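33 kDa chaperonin (Thermotoga maritima, PDB 1VQ0) probably acts as a redox-regulated chaperone that keeps thermally unfolding and oxidatively damaged proteins from aggregating irreversibly. Local coordinates at residues V24-V29 / R225-K230; I28-E33 / K212-A217. All blocks are in the same frame, centred on the assembly; numbering follows the deposited sequence.

Contact 1: V24-V29 / R225-K230; sequences VRFSIV and RIFGEK. With EDO (1,2-ethanediol), chain F.
Strand 24-30 of the large mixed sheet meets the C-terminal end of helix 219-227 here, and Phe227, the last residue of that helix, makes the contact. Its ring reaches Val24 and Phe26, two strand residues that point to the same side of the sheet. Val24 CG1 lies at the edge of the Phe227 ring, near its plane, 4.0 Å from Phe227 CE1. CG1 is anti to the backbone N (chi1 -174°), which turns this methyl to the ring. Phe26 CD2 is 3.9 Å from Phe227 CE2, and the two rings meet obliquely, with their planes 56° apart. One face of the Phe227 ring is covered from its own helix by Ile226 CG2. Met19 and Val185, from the two neighbouring strands, also touch Phe227. Arg25 points away from the helix. Arg25 NH2 donates to O2 of an ethanediol at 3.0 Å (154°); the ethanediol probably comes from the crystallisation liquor. NH2 also hydrogen-bonds Gln186 OE1. Gly228, with positive phi, is the first residue to leave the helical conformation. The arrangement is typical of a helix end packed on a beta-sheet through apolar side chains.

Contact 2: I28-E33 / K212-A217; sequences IVRMRE and KLFQEA
The ring of Phe214 packs against the end of strand 24-30, where it meets Ile28, the backbone of Val29 and the bent chain of Arg30. Arg30 can be followed outward. Its CB leaves the strand without heading for Phe214. Arg30 CG is 4.1 Å from both Phe214 CD2 and Phe214 CE2. Arg30 CD comes nearest, 3.3 Å from Phe214 CD2, and approaches the ring obliquely. The chain bends at chi2 (-95°) and chi3 (-101°), which carries the guanidinium past the ring to Phe214 O. Arg30 NE is 4.2 Å from Phe214 CD2, at the limit of contact. The guanidinium then sets one face to Phe214 O, which sits 3.7 Å above its plane and offset toward the rim. This is not a hydrogen bond, since the oxygen lies over the face. The guanidinium and ring planes are 78° apart, so the two groups do not stack. An alanine here would remove CG, CD and the guanidinium, and is likely to leave this flank of the Phe214 ring uncovered and its carbonyl without the guanidinium that faces it.

Val29 and Ile28 of the same strand meet other atoms of the ring. Val29 O lies at its edge, in plane, 3.3 Å from Phe214 CE2. Ile28 CG1 touches Phe214 CZ at 3.9 Å, and Ile28 CD1 reaches the same corner of the ring. Ile28 also packs on Val222 of helix 219-227 and on Phe183 of the adjacent strand. On the other side of the strand, Val29 turns away to Ile57 and Leu61 of helix 46-62. The contact is typical of a beta-sheet layered between helical elements, with an aromatic side chain from segment 212-217 set against a strand end.

How the contacts relate
Both contacts use strand 24-30. Contact 1 sets it against helix 219-227, contact 2 against the segment that contains the end of helix 210-213; the two helices follow each other in the chain. The centres are about 14 Å apart. Ile28 and Val29 belong to both, but make contacts only in contact 2. Each contact depends on one phenylalanine from the helical side. In contact 1 all the touching residues are buried, and the packing between the two segments is apolar. Contact 2 is also buried except at partly exposed Arg30; there the backbone oxygen of Val29 at the ring edge and the charged chain of Arg30 join the apolar packing. Arg225 NH2 packs on Leu213 CD1 at 3.3 Å, so the two contacts adjoin on the helical side.

Contact 1: V24-V29 / R225-K230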
loop_
_atom_site.group_PDB
_atom_site.type_symbol
_atom_site.label_atom_id
_atom_site.label_comp_id
_atom_site.label_asym_id
_atom_site.label_seq_id
_atom_site.Cartn_x
_atom_site.Cartn_y
_atom_site.Cartn_z
ATOM N N VAL A 24 -2.774 -19.131 -18.502
ATOM C CA VAL A 24 -3.241 -19.416 -17.139
ATOM C C VAL A 24 -2.133 -20.159 -16.402
ATOM O O VAL A 24 -1.452 -20.995 -16.970
ATOM C CB VAL A 24 -4.517 -20.316 -17.114
ATOM C CG1 VAL A 24 -5.099 -20.495 -15.654
ATOM C CG2 VAL A 24 -5.601 -19.803 -18.072
ATOM N N ARG A 25 -1.975 -19.829 -15.140
ATOM C CA ARG A 25 -1.060 -20.500 -14.225
ATOM C C ARG A 25 -1.859 -21.092 -13.061
ATOM O O ARG A 25 -2.918 -20.596 -12.707
ATOM C CB ARG A 25 0.072 -19.550 -13.742
ATOM C CG ARG A 25 -0.325 -18.475 -12.747
ATOM C CD ARG A 25 0.784 -17.440 -12.500
ATOM N NE ARG A 25 0.417 -16.467 -11.478
ATOM C CZ ARG A 25 1.116 -15.375 -11.169
ATOM N NH1 ARG A 25 2.192 -15.006 -11.848
ATOM N NH2 ARG A 25 0.736 -14.634 -10.165
ATOM N N PHE A 26 -1.368 -22.208 -12.526
ATOM C CA PHE A 26 -2.025 -22.854 -11.401
ATOM C C PHE A 26 -0.984 -23.351 -10.404
ATOM O O PHE A 26 0.167 -23.657 -10.788
ATOM C CB PHE A 26 -2.906 -24.041 -11.851
ATOM C CG PHE A 26 -2.135 -25.170 -12.470
ATOM C CD1 PHE A 26 -1.479 -26.099 -11.668
ATOM C CD2 PHE A 26 -2.039 -25.281 -13.848
ATOM C CE1 PHE A 26 -0.723 -27.095 -12.234
ATOM C CE2 PHE A 26 -1.284 -26.269 -14.423
ATOM C CZ PHE A 26 -0.620 -27.179 -13.597
ATOM N N SER A 27 -1.476 -23.560 -9.183
ATOM C CA SER A 27 -0.761 -23.875 -7.949
ATOM C C SER A 27 -1.744 -24.747 -7.188
ATOM O O SER A 27 -2.919 -24.378 -7.102
ATOM C CB SER A 27 -0.635 -22.564 -7.116
ATOM O OG SER A 27 0.523 -22.589 -6.398
ATOM N N ILE A 28 -1.295 -25.852 -6.606
ATOM C CA ILE A 28 -2.129 -26.644 -5.676
ATOM C C ILE A 28 -1.215 -27.253 -4.604
ATOM O O ILE A 28 -0.101 -27.709 -4.879
ATOM C CB ILE A 28 -2.949 -27.744 -6.419
ATOM C CG1 ILE A 28 -3.898 -28.480 -5.483
ATOM C CG2 ILE A 28 -2.005 -28.784 -7.072
ATOM C CD1 ILE A 28 -5.056 -29.212 -6.205
ATOM N N VAL A 29 -1.667 -27.206 -3.375
ATOM C CA VAL A 29 -0.756 -27.446 -2.228
ATOM C C VAL A 29 -1.470 -28.325 -1.213
ATOM O O VAL A 29 -2.667 -28.182 -0.990
ATOM C CB VAL A 29 -0.193 -26.129 -1.606
ATOM C CG1 VAL A 29 -1.242 -25.361 -0.777
ATOM C CG2 VAL A 29 1.056 -26.408 -0.771
ATOM N N ARG A 225 -10.269 -31.806 -13.180
ATOM C CA ARG A 225 -11.599 -31.250 -12.953
ATOM C C ARG A 225 -11.711 -29.750 -13.222
ATOM O O ARG A 225 -12.663 -29.338 -13.886
ATOM C CB ARG A 225 -12.052 -31.539 -11.534
ATOM C CG ARG A 225 -12.162 -33.018 -11.203
ATOM C CD ARG A 225 -13.391 -33.355 -10.450
ATOM N NE ARG A 225 -13.090 -34.044 -9.205
ATOM C CZ ARG A 225 -13.885 -34.014 -8.142
ATOM N NH1 ARG A 225 -15.028 -33.319 -8.170
ATOM N NH2 ARG A 225 -13.544 -34.676 -7.039
ATOM N N ILE A 226 -10.773 -28.936 -12.714
ATOM C CA ILE A 226 -10.762 -27.507 -13.072
ATOM C C ILE A 226 -10.672 -27.194 -14.600
ATOM O O ILE A 226 -11.418 -26.349 -15.117
ATOM C CB ILE A 226 -9.642 -26.767 -12.332
ATOM C CG1 ILE A 226 -9.949 -26.713 -10.818
ATOM C CG2 ILE A 226 -9.516 -25.340 -12.866
ATOM C CD1 ILE A 226 -8.782 -26.387 -9.922
ATOM N N PHE A 227 -9.751 -27.845 -15.305
ATOM C CA PHE A 227 -9.408 -27.421 -16.653
ATOM C C PHE A 227 -10.156 -28.155 -17.719
ATOM O O PHE A 227 -9.995 -27.841 -18.903
ATOM C CB PHE A 227 -7.899 -27.540 -16.867
ATOM C CG PHE A 227 -7.149 -26.522 -16.120
ATOM C CD1 PHE A 227 -7.192 -25.191 -16.525
ATOM C CD2 PHE A 227 -6.497 -26.845 -14.929
ATOM C CE1 PHE A 227 -6.549 -24.217 -15.799
ATOM C CE2 PHE A 227 -5.827 -25.891 -14.214
ATOM C CZ PHE A 227 -5.856 -24.567 -14.634
ATOM N N GLY A 228 -10.957 -29.142 -17.310
ATOM C CA GLY A 228 -11.787 -29.929 -18.268
ATOM C C GLY A 228 -11.034 -31.026 -18.993
ATOM O O GLY A 228 -11.642 -31.866 -19.561
ATOM N N GLU A 229 -9.707 -30.984 -18.937
ATOM C CA GLU A 229 -8.789 -31.999 -19.427
ATOM C C GLU A 229 -7.650 -32.144 -18.398
ATOM O O GLU A 229 -7.502 -31.298 -17.522
ATOM C CB GLU A 229 -8.217 -31.564 -20.774
ATOM C CG GLU A 229 -7.271 -30.377 -20.686
ATOM C CD GLU A 229 -7.364 -29.432 -21.862
ATOM O OE1 GLU A 229 -8.331 -28.625 -21.901
ATOM O OE2 GLU A 229 -6.455 -29.495 -22.716
ATOM N N LYS A 230 -6.848 -33.192 -18.510
ATOM C CA LYS A 230 -5.651 -33.350 -17.696
ATOM C C LYS A 230 -4.635 -32.235 -17.973
ATOM O O LYS A 230 -4.528 -31.716 -19.078
ATOM C CB LYS A 230 -4.976 -34.714 -17.905
ATOM C CG LYS A 230 -5.592 -35.846 -17.061
ATOM C CD LYS A 230 -5.194 -37.235 -17.568
ATOM C CE LYS A 230 -6.091 -38.373 -17.009
ATOM N NZ LYS A 230 -6.088 -39.520 -17.967
HETATM C C1 EDO F . 2.944 -12.290 -6.239
HETATM O O1 EDO F . 2.111 -11.193 -5.926
HETATM C C2 EDO F . 3.340 -12.481 -7.703
HETATM O O2 EDO F . 2.236 -12.542 -8.633
#

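Contact 2: I28-E33 / K212-A217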
loop_
_atom_site.group_PDB
_atom_site.type_symbol
_atom_site.label_atom_id
_atom_site.label_comp_id
_atom_site.label_asym_id
_atom_site.label_seq_id
_atom_site.Cartn_x
_atom_site.Cartn_y
_atom_site.Cartn_z
ATOM N N ILE A 28 -1.295 -25.852 -6.606
ATOM C CA ILE A 28 -2.129 -26.644 -5.676
ATOM C C ILE A 28 -1.215 -27.253 -4.604
ATOM O O ILE A 28 -0.101 -27.709 -4.879
ATOM C CB ILE A 28 -2.949 -27.744 -6.419
ATOM C CG1 ILE A 28 -3.898 -28.480 -5.483
ATOM C CG2 ILE A 28 -2.005 -28.784 -7.072
ATOM C CD1 ILE A 28 -5.056 -29.212 -6.205
ATOM N N VAL A 29 -1.667 -27.206 -3.375
ATOM C CA VAL A 29 -0.756 -27.446 -2.228
ATOM C C VAL A 29 -1.470 -28.325 -1.213
ATOM O O VAL A 29 -2.667 -28.182 -0.990
ATOM C CB VAL A 29 -0.193 -26.129 -1.606
ATOM C CG1 VAL A 29 -1.242 -25.361 -0.777
ATOM C CG2 VAL A 29 1.056 -26.408 -0.771
ATOM N N ARG A 30 -0.737 -29.291 -0.694
ATOM C CA ARG A 30 -1.153 -30.049 0.472
ATOM C C ARG A 30 -0.091 -29.817 1.541
ATOM O O ARG A 30 1.080 -30.196 1.371
ATOM C CB ARG A 30 -1.202 -31.540 0.158
ATOM C CG ARG A 30 -2.341 -31.949 -0.764
ATOM C CD ARG A 30 -3.565 -32.436 -0.049
ATOM N NE ARG A 30 -3.649 -33.893 -0.059
ATOM C CZ ARG A 30 -4.246 -34.651 0.857
ATOM N NH1 ARG A 30 -4.825 -34.123 1.933
ATOM N NH2 ARG A 30 -4.204 -35.980 0.709
ATOM N N MET A 31 -0.505 -29.243 2.641
ATOM C CA MET A 31 0.450 -28.834 3.626
ATOM C C MET A 31 -0.018 -28.900 5.092
ATOM O O MET A 31 0.324 -28.020 5.893
ATOM C CB MET A 31 0.965 -27.430 3.258
ATOM C CG MET A 31 -0.128 -26.315 3.110
ATOM S SD MET A 31 0.582 -24.754 2.583
ATOM C CE MET A 31 1.025 -24.160 4.135
ATOM N N ARG A 32 -0.734 -29.962 5.434
ATOM C CA ARG A 32 -1.126 -30.189 6.812
ATOM C C ARG A 32 0.036 -30.162 7.799
ATOM O O ARG A 32 -0.110 -29.592 8.903
ATOM C CB ARG A 32 -1.999 -31.426 6.986
ATOM C CG ARG A 32 -1.360 -32.705 6.945
ATOM C CD ARG A 32 -2.248 -33.781 7.508
ATOM N NE ARG A 32 -1.591 -35.079 7.504
ATOM C CZ ARG A 32 -2.208 -36.233 7.715
ATOM N NH1 ARG A 32 -3.518 -36.295 7.965
ATOM N NH2 ARG A 32 -1.515 -37.348 7.675
ATOM N N GLU A 33 1.177 -30.712 7.408
ATOM C CA GLU A 33 2.347 -30.729 8.283
ATOM C C GLU A 33 2.836 -29.326 8.647
ATOM O O GLU A 33 3.203 -29.057 9.776
ATOM C CB GLU A 33 3.498 -31.485 7.598
ATOM C CG GLU A 33 3.396 -32.987 7.778
ATOM C CD GLU A 33 4.677 -33.737 7.396
ATOM O OE1 GLU A 33 5.800 -33.236 7.679
ATOM O OE2 GLU A 33 4.548 -34.855 6.828
ATOM N N LYS A 212 -13.634 -31.300 2.063
ATOM C CA LYS A 212 -14.265 -32.427 1.413
ATOM C C LYS A 212 -13.460 -32.940 0.165
ATOM O O LYS A 212 -13.132 -34.128 0.094
ATOM C CB LYS A 212 -15.713 -32.073 1.076
ATOM C CG LYS A 212 -16.474 -33.234 0.546
ATOM C CD LYS A 212 -17.887 -32.831 0.126
ATOM C CE LYS A 212 -18.599 -33.967 -0.630
ATOM N NZ LYS A 212 -19.359 -33.392 -1.788
ATOM N N LEU A 213 -13.130 -32.042 -0.777
ATOM C CA LEU A 213 -12.479 -32.409 -2.053
ATOM C C LEU A 213 -11.124 -33.149 -1.848
ATOM O O LEU A 213 -10.798 -34.124 -2.530
ATOM C CB LEU A 213 -12.283 -31.130 -2.906
ATOM C CG LEU A 213 -11.563 -31.214 -4.266
ATOM C CD1 LEU A 213 -12.306 -32.178 -5.187
ATOM C CD2 LEU A 213 -11.400 -29.873 -4.925
ATOM N N PHE A 214 -10.331 -32.662 -0.906
ATOM C CA PHE A 214 -8.995 -33.221 -0.689
ATOM C C PHE A 214 -9.026 -34.599 -0.006
ATOM O O PHE A 214 -8.035 -35.340 -0.089
ATOM C CB PHE A 214 -8.110 -32.223 0.074
ATOM C CG PHE A 214 -7.476 -31.191 -0.791
ATOM C CD1 PHE A 214 -8.076 -30.777 -1.987
ATOM C CD2 PHE A 214 -6.250 -30.617 -0.424
ATOM C CE1 PHE A 214 -7.464 -29.803 -2.817
ATOM C CE2 PHE A 214 -5.644 -29.616 -1.241
ATOM C CZ PHE A 214 -6.248 -29.213 -2.434
ATOM N N GLN A 215 -10.150 -34.952 0.640
ATOM C CA GLN A 215 -10.400 -36.352 1.082
ATOM C C GLN A 215 -10.801 -37.316 -0.059
ATOM O O GLN A 215 -10.811 -38.525 0.117
ATOM C CB GLN A 215 -11.459 -36.381 2.196
ATOM C CG GLN A 215 -10.917 -35.798 3.489
ATOM C CD GLN A 215 -11.923 -35.786 4.632
ATOM O OE1 GLN A 215 -12.004 -36.757 5.365
ATOM N NE2 GLN A 215 -12.683 -34.680 4.791
ATOM N N GLU A 216 -11.140 -36.764 -1.220
ATOM C CA GLU A 216 -11.736 -37.533 -2.327
ATOM C C GLU A 216 -10.890 -37.535 -3.581
ATOM O O GLU A 216 -11.119 -38.378 -4.439
ATOM C CB GLU A 216 -13.080 -36.918 -2.750
ATOM C CG GLU A 216 -14.236 -37.143 -1.786
ATOM C CD GLU A 216 -15.432 -36.260 -2.115
ATOM O OE1 GLU A 216 -15.370 -35.527 -3.162
ATOM O OE2 GLU A 216 -16.412 -36.304 -1.317
ATOM N N ALA A 217 -9.995 -36.552 -3.746
ATOM C CA ALA A 217 -9.260 -36.416 -5.009
ATOM C C ALA A 217 -7.788 -36.072 -4.820
ATOM O O ALA A 217 -7.447 -35.232 -3.988
ATOM C CB ALA A 217 -9.927 -35.378 -5.879
#